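Local structure of ABC transporter sugar binding protein (Xanthomonas axonopodis pv. citri, 3UOR) at residues 143-154 with 254-265. The protein probably binds maltose or related malto-oligosaccharides in the periplasm as the sugar-binding component of an ABC transporter. Sequence-based numbering, arbitrary orientation.
Sequences DTRLLFYRKDLL and FFNGYYAFYLSG
R150 folds down against the end of helix 250-256, sliding its CG over one face of the F254 ring, 3.8 Å from the ring centroid. Bends at chi2 and chi3 (-91° and -52°) then swing the guanidinium past the ring rim to the last helical turn, where NH1 meets a lone pair of F254 O at 2.8 Å and this oxygen lies in the guanidinium plane. The same oxygen accepts from the N-H of G257, which follows the helix and closes it in a Schellman motif. D152 takes NE and NH2 side-on, one to each carboxylate oxygen, while L153 lays CD2 over a guanidinium face and, with the same methyl, approaches G257 CA and A260. The edge of F254 pushes into the opposite backbone, CZ lying 3.4 Å from Y149 C.

Past A260, where the chain turns, strand 259-264 runs antiparallel to L146–R150 in the mixed sheet of a periplasmic binding protein, with L146–S264 and F148–Y262 as hydrogen-bonded pairs. On one face Y149 CB rests 3.5 Å from F261 CD1, and L147 CD2 nestles against L263 CG; I187 of the neighbouring strand touches both L147 and F261. On the other, the F148 ring lies along the partner strand with its edge toward the carbonyls of Y262, S264 and G265, and helix 267-275 packs against it. At the far end the R145 chain, held side-on by D143 and bent at chi2, brings CD to 3.4 Å from G265 N.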
loop_
_atom_site.group_PDB
_atom_site.type_symbol
_atom_site.label_atom_id
_atom_site.label_comp_id
_atom_site.label_asym_id
_atom_site.label_seq_id
_atom_site.Cartn_x
_atom_site.Cartn_y
_atom_site.Cartn_z
ATOM N N ASP A 143 -2.287 -2.690 2.161
ATOM C CA ASP A 143 -2.575 -2.429 0.762
ATOM C C ASP A 143 -1.268 -2.630 0.017
ATOM O O ASP A 143 -0.269 -1.993 0.330
ATOM C CB ASP A 143 -3.076 -0.997 0.608
ATOM C CG ASP A 143 -3.172 -0.555 -0.847
ATOM O OD1 ASP A 143 -2.945 -1.379 -1.762
ATOM O OD2 ASP A 143 -3.479 0.628 -1.068
ATOM N N THR A 144 -1.251 -3.547 -0.940
ATOM C CA THR A 144 -0.098 -3.663 -1.822
ATOM C C THR A 144 -0.607 -3.903 -3.248
ATOM O O THR A 144 -1.761 -4.285 -3.428
ATOM C CB THR A 144 0.861 -4.779 -1.369
ATOM O OG1 THR A 144 2.081 -4.705 -2.125
ATOM C CG2 THR A 144 0.235 -6.128 -1.603
ATOM N N ARG A 145 0.239 -3.665 -4.251
ATOM C CA ARG A 145 -0.196 -3.670 -5.648
ATOM C C ARG A 145 0.487 -4.778 -6.425
ATOM O O ARG A 145 1.688 -4.968 -6.308
ATOM C CB ARG A 145 0.146 -2.313 -6.302
ATOM C CG ARG A 145 -0.387 -1.102 -5.509
ATOM C CD ARG A 145 -1.889 -1.235 -5.292
ATOM N NE ARG A 145 -2.405 -0.218 -4.374
ATOM C CZ ARG A 145 -2.637 1.049 -4.716
ATOM N NH1 ARG A 145 -2.400 1.462 -5.963
ATOM N NH2 ARG A 145 -3.106 1.907 -3.811
ATOM N N LEU A 146 -0.273 -5.518 -7.218
ATOM C CA LEU A 146 0.305 -6.633 -7.962
ATOM C C LEU A 146 -0.525 -6.813 -9.232
ATOM O O LEU A 146 -1.389 -5.979 -9.523
ATOM C CB LEU A 146 0.353 -7.906 -7.079
ATOM C CG LEU A 146 -0.913 -8.364 -6.350
ATOM C CD1 LEU A 146 -2.067 -8.549 -7.328
ATOM C CD2 LEU A 146 -0.695 -9.662 -5.504
ATOM N N LEU A 147 -0.294 -7.882 -9.992
ATOM C CA LEU A 147 -0.956 -8.020 -11.296
ATOM C C LEU A 147 -2.265 -8.790 -11.281
ATOM O O LEU A 147 -2.286 -9.955 -10.936
ATOM C CB LEU A 147 -0.020 -8.699 -12.305
ATOM C CG LEU A 147 1.363 -8.074 -12.480
ATOM C CD1 LEU A 147 2.245 -9.019 -13.276
ATOM C CD2 LEU A 147 1.272 -6.716 -13.175
ATOM N N PHE A 148 -3.350 -8.140 -11.675
ATOM C CA PHE A 148 -4.568 -8.836 -12.069
ATOM C C PHE A 148 -4.360 -9.186 -13.526
ATOM O O PHE A 148 -3.849 -8.364 -14.277
ATOM C CB PHE A 148 -5.788 -7.908 -11.930
ATOM C CG PHE A 148 -6.183 -7.650 -10.513
ATOM C CD1 PHE A 148 -7.298 -8.276 -9.962
ATOM C CD2 PHE A 148 -5.431 -6.820 -9.716
ATOM C CE1 PHE A 148 -7.659 -8.053 -8.639
ATOM C CE2 PHE A 148 -5.787 -6.606 -8.381
ATOM C CZ PHE A 148 -6.902 -7.218 -7.850
ATOM N N TYR A 149 -4.750 -10.391 -13.938
ATOM C CA TYR A 149 -4.489 -10.828 -15.303
ATOM C C TYR A 149 -5.594 -11.675 -15.898
ATOM O O TYR A 149 -6.293 -12.389 -15.177
ATOM C CB TYR A 149 -3.164 -11.585 -15.405
ATOM C CG TYR A 149 -3.148 -12.935 -14.733
ATOM C CD1 TYR A 149 -3.023 -13.049 -13.342
ATOM C CD2 TYR A 149 -3.252 -14.101 -15.483
ATOM C CE1 TYR A 149 -3.000 -14.300 -12.715
ATOM C CE2 TYR A 149 -3.228 -15.355 -14.873
ATOM C CZ TYR A 149 -3.101 -15.450 -13.493
ATOM O OH TYR A 149 -3.062 -16.688 -12.910
ATOM N N ARG A 150 -5.738 -11.576 -17.222
ATOM C CA ARG A 150 -6.635 -12.434 -17.987
ATOM C C ARG A 150 -5.916 -13.732 -18.343
ATOM O O ARG A 150 -4.977 -13.730 -19.147
ATOM C CB ARG A 150 -7.094 -11.725 -19.260
ATOM C CG ARG A 150 -8.005 -10.512 -19.008
ATOM C CD ARG A 150 -9.469 -10.923 -18.989
ATOM N NE ARG A 150 -9.837 -11.705 -20.183
ATOM C CZ ARG A 150 -10.295 -11.171 -21.317
ATOM N NH1 ARG A 150 -10.450 -9.857 -21.422
ATOM N NH2 ARG A 150 -10.609 -11.948 -22.346
ATOM N N LYS A 151 -6.348 -14.832 -17.726
ATOM C CA LYS A 151 -5.744 -16.144 -17.947
ATOM C C LYS A 151 -5.845 -16.583 -19.402
ATOM O O LYS A 151 -4.873 -17.065 -19.989
ATOM C CB LYS A 151 -6.400 -17.200 -17.058
ATOM C CG LYS A 151 -6.164 -16.997 -15.579
ATOM C CD LYS A 151 -6.807 -18.109 -14.751
ATOM C CE LYS A 151 -6.599 -17.865 -13.252
ATOM N NZ LYS A 151 -7.329 -18.837 -12.389
ATOM N N ASP A 152 -7.032 -16.427 -19.971
ATOM C CA ASP A 152 -7.250 -16.760 -21.371
ATOM C C ASP A 152 -6.305 -15.971 -22.285
ATOM O O ASP A 152 -5.640 -16.551 -23.135
ATOM C CB ASP A 152 -8.717 -16.539 -21.750
ATOM C CG ASP A 152 -9.208 -15.135 -21.419
ATOM O OD1 ASP A 152 -8.553 -14.446 -20.614
ATOM O OD2 ASP A 152 -10.256 -14.720 -21.960
ATOM N N LEU A 153 -6.215 -14.657 -22.097
ATOM C CA LEU A 153 -5.323 -13.844 -22.934
ATOM C C LEU A 153 -3.856 -14.246 -22.752
ATOM O O LEU A 153 -3.073 -14.215 -23.695
ATOM C CB LEU A 153 -5.516 -12.350 -22.650
ATOM C CG LEU A 153 -6.540 -11.572 -23.493
ATOM C CD1 LEU A 153 -7.840 -12.332 -23.623
ATOM C CD2 LEU A 153 -6.801 -10.153 -22.951
ATOM N N LEU A 154 -3.486 -14.627 -21.531
ATOM C CA LEU A 154 -2.128 -15.084 -21.249
ATOM C C LEU A 154 -1.828 -16.381 -22.010
ATOM O O LEU A 154 -0.757 -16.535 -22.614
ATOM C CB LEU A 154 -1.941 -15.312 -19.750
ATOM C CG LEU A 154 -0.556 -15.794 -19.331
ATOM C CD1 LEU A 154 0.497 -14.731 -19.616
ATOM C CD2 LEU A 154 -0.566 -16.140 -17.854
ATOM N N PHE A 254 -10.759 -4.324 -18.942
ATOM C CA PHE A 254 -10.021 -5.544 -18.631
ATOM C C PHE A 254 -10.741 -6.753 -19.222
ATOM O O PHE A 254 -10.139 -7.546 -19.956
ATOM C CB PHE A 254 -9.874 -5.664 -17.113
ATOM C CG PHE A 254 -9.222 -6.940 -16.632
ATOM C CD1 PHE A 254 -7.850 -7.026 -16.487
ATOM C CD2 PHE A 254 -9.997 -8.024 -16.236
ATOM C CE1 PHE A 254 -7.257 -8.192 -15.987
ATOM C CE2 PHE A 254 -9.412 -9.193 -15.745
ATOM C CZ PHE A 254 -8.048 -9.277 -15.616
ATOM N N PHE A 255 -12.033 -6.881 -18.926
ATOM C CA PHE A 255 -12.820 -8.007 -19.439
ATOM C C PHE A 255 -13.137 -7.871 -20.942
ATOM O O PHE A 255 -13.543 -8.832 -21.596
ATOM C CB PHE A 255 -14.105 -8.184 -18.628
ATOM C CG PHE A 255 -13.875 -8.703 -17.232
ATOM C CD1 PHE A 255 -13.185 -9.880 -17.024
ATOM C CD2 PHE A 255 -14.366 -8.023 -16.137
ATOM C CE1 PHE A 255 -12.968 -10.359 -15.747
ATOM C CE2 PHE A 255 -14.162 -8.504 -14.859
ATOM C CZ PHE A 255 -13.464 -9.672 -14.667
ATOM N N ASN A 256 -12.937 -6.672 -21.478
ATOM C CA ASN A 256 -13.074 -6.441 -22.907
ATOM C C ASN A 256 -11.792 -6.743 -23.659
ATOM O O ASN A 256 -11.788 -6.761 -24.884
ATOM C CB ASN A 256 -13.508 -5.000 -23.186
ATOM C CG ASN A 256 -15.010 -4.822 -23.101
ATOM O OD1 ASN A 256 -15.768 -5.783 -23.270
ATOM N ND2 ASN A 256 -15.453 -3.590 -22.839
ATOM N N GLY A 257 -10.701 -6.970 -22.933
ATOM C CA GLY A 257 -9.454 -7.346 -23.569
ATOM C C GLY A 257 -8.616 -6.179 -24.083
ATOM O O GLY A 257 -7.645 -6.393 -24.807
ATOM N N TYR A 258 -8.972 -4.954 -23.704
ATOM C CA TYR A 258 -8.169 -3.775 -24.058
ATOM C C TYR A 258 -6.740 -3.888 -23.510
ATOM O O TYR A 258 -5.800 -3.328 -24.071
ATOM C CB TYR A 258 -8.837 -2.483 -23.558
ATOM C CG TYR A 258 -8.133 -1.185 -23.960
ATOM C CD1 TYR A 258 -7.677 -0.980 -25.260
ATOM C CD2 TYR A 258 -7.961 -0.151 -23.044
ATOM C CE1 TYR A 258 -7.046 0.213 -25.627
ATOM C CE2 TYR A 258 -7.336 1.047 -23.404
ATOM C CZ TYR A 258 -6.880 1.219 -24.690
ATOM O OH TYR A 258 -6.266 2.405 -25.031
ATOM N N TYR A 259 -6.585 -4.615 -22.406
ATOM C CA TYR A 259 -5.267 -4.921 -21.862
ATOM C C TYR A 259 -5.367 -6.198 -21.047
ATOM O O TYR A 259 -6.399 -6.455 -20.430
ATOM C CB TYR A 259 -4.735 -3.762 -21.000
ATOM C CG TYR A 259 -5.781 -3.100 -20.133
ATOM C CD1 TYR A 259 -6.411 -1.930 -20.545
ATOM C CD2 TYR A 259 -6.143 -3.645 -18.914
ATOM C CE1 TYR A 259 -7.361 -1.332 -19.775
ATOM C CE2 TYR A 259 -7.108 -3.052 -18.128
ATOM C CZ TYR A 259 -7.714 -1.896 -18.566
ATOM O OH TYR A 259 -8.666 -1.284 -17.785
ATOM N N ALA A 260 -4.289 -6.982 -21.045
ATOM C CA ALA A 260 -4.262 -8.278 -20.381
ATOM C C ALA A 260 -3.965 -8.209 -18.876
ATOM O O ALA A 260 -4.490 -9.029 -18.086
ATOM C CB ALA A 260 -3.244 -9.173 -21.077
ATOM N N PHE A 261 -3.103 -7.260 -18.487
ATOM C CA PHE A 261 -2.727 -7.060 -17.079
ATOM C C PHE A 261 -3.172 -5.702 -16.562
ATOM O O PHE A 261 -3.206 -4.701 -17.295
ATOM C CB PHE A 261 -1.201 -7.129 -16.861
ATOM C CG PHE A 261 -0.547 -8.392 -17.353
ATOM C CD1 PHE A 261 -1.264 -9.570 -17.490
ATOM C CD2 PHE A 261 0.816 -8.401 -17.646
ATOM C CE1 PHE A 261 -0.641 -10.733 -17.918
ATOM C CE2 PHE A 261 1.441 -9.553 -18.080
ATOM C CZ PHE A 261 0.716 -10.723 -18.212
ATOM N N TYR A 262 -3.450 -5.666 -15.268
ATOM C CA TYR A 262 -3.768 -4.439 -14.569
ATOM C C TYR A 262 -3.026 -4.501 -13.235
ATOM O O TYR A 262 -3.239 -5.418 -12.438
ATOM C CB TYR A 262 -5.281 -4.331 -14.379
ATOM C CG TYR A 262 -5.764 -3.116 -13.619
ATOM C CD1 TYR A 262 -5.268 -1.851 -13.887
ATOM C CD2 TYR A 262 -6.768 -3.234 -12.671
ATOM C CE1 TYR A 262 -5.732 -0.736 -13.197
ATOM C CE2 TYR A 262 -7.249 -2.117 -11.969
ATOM C CZ TYR A 262 -6.723 -0.882 -12.236
ATOM O OH TYR A 262 -7.194 0.207 -11.544
ATOM N N LEU A 263 -2.128 -3.547 -13.014
ATOM C CA LEU A 263 -1.337 -3.508 -11.799
ATOM C C LEU A 263 -2.057 -2.719 -10.707
ATOM O O LEU A 263 -2.070 -1.494 -10.742
ATOM C CB LEU A 263 0.022 -2.891 -12.095
ATOM C CG LEU A 263 1.191 -3.311 -11.202
ATOM C CD1 LEU A 263 2.478 -2.745 -11.749
ATOM C CD2 LEU A 263 0.940 -2.845 -9.763
ATOM N N SER A 264 -2.634 -3.405 -9.718
ATOM C CA SER A 264 -3.470 -2.702 -8.734
ATOM C C SER A 264 -3.676 -3.490 -7.429
ATOM O O SER A 264 -3.060 -4.534 -7.207
ATOM C CB SER A 264 -4.832 -2.363 -9.369
ATOM O OG SER A 264 -5.480 -1.308 -8.686
ATOM N N GLY A 265 -4.555 -2.986 -6.577
ATOM C CA GLY A 265 -4.656 -3.462 -5.203
ATOM C C GLY A 265 -5.835 -4.364 -4.856
ATOM O O GLY A 265 -6.638 -4.706 -5.725
HETATM O O HOH W 1 -1.443 0.271 -8.555
HETATM O O HOH W 2 -12.087 -9.896 -24.385
#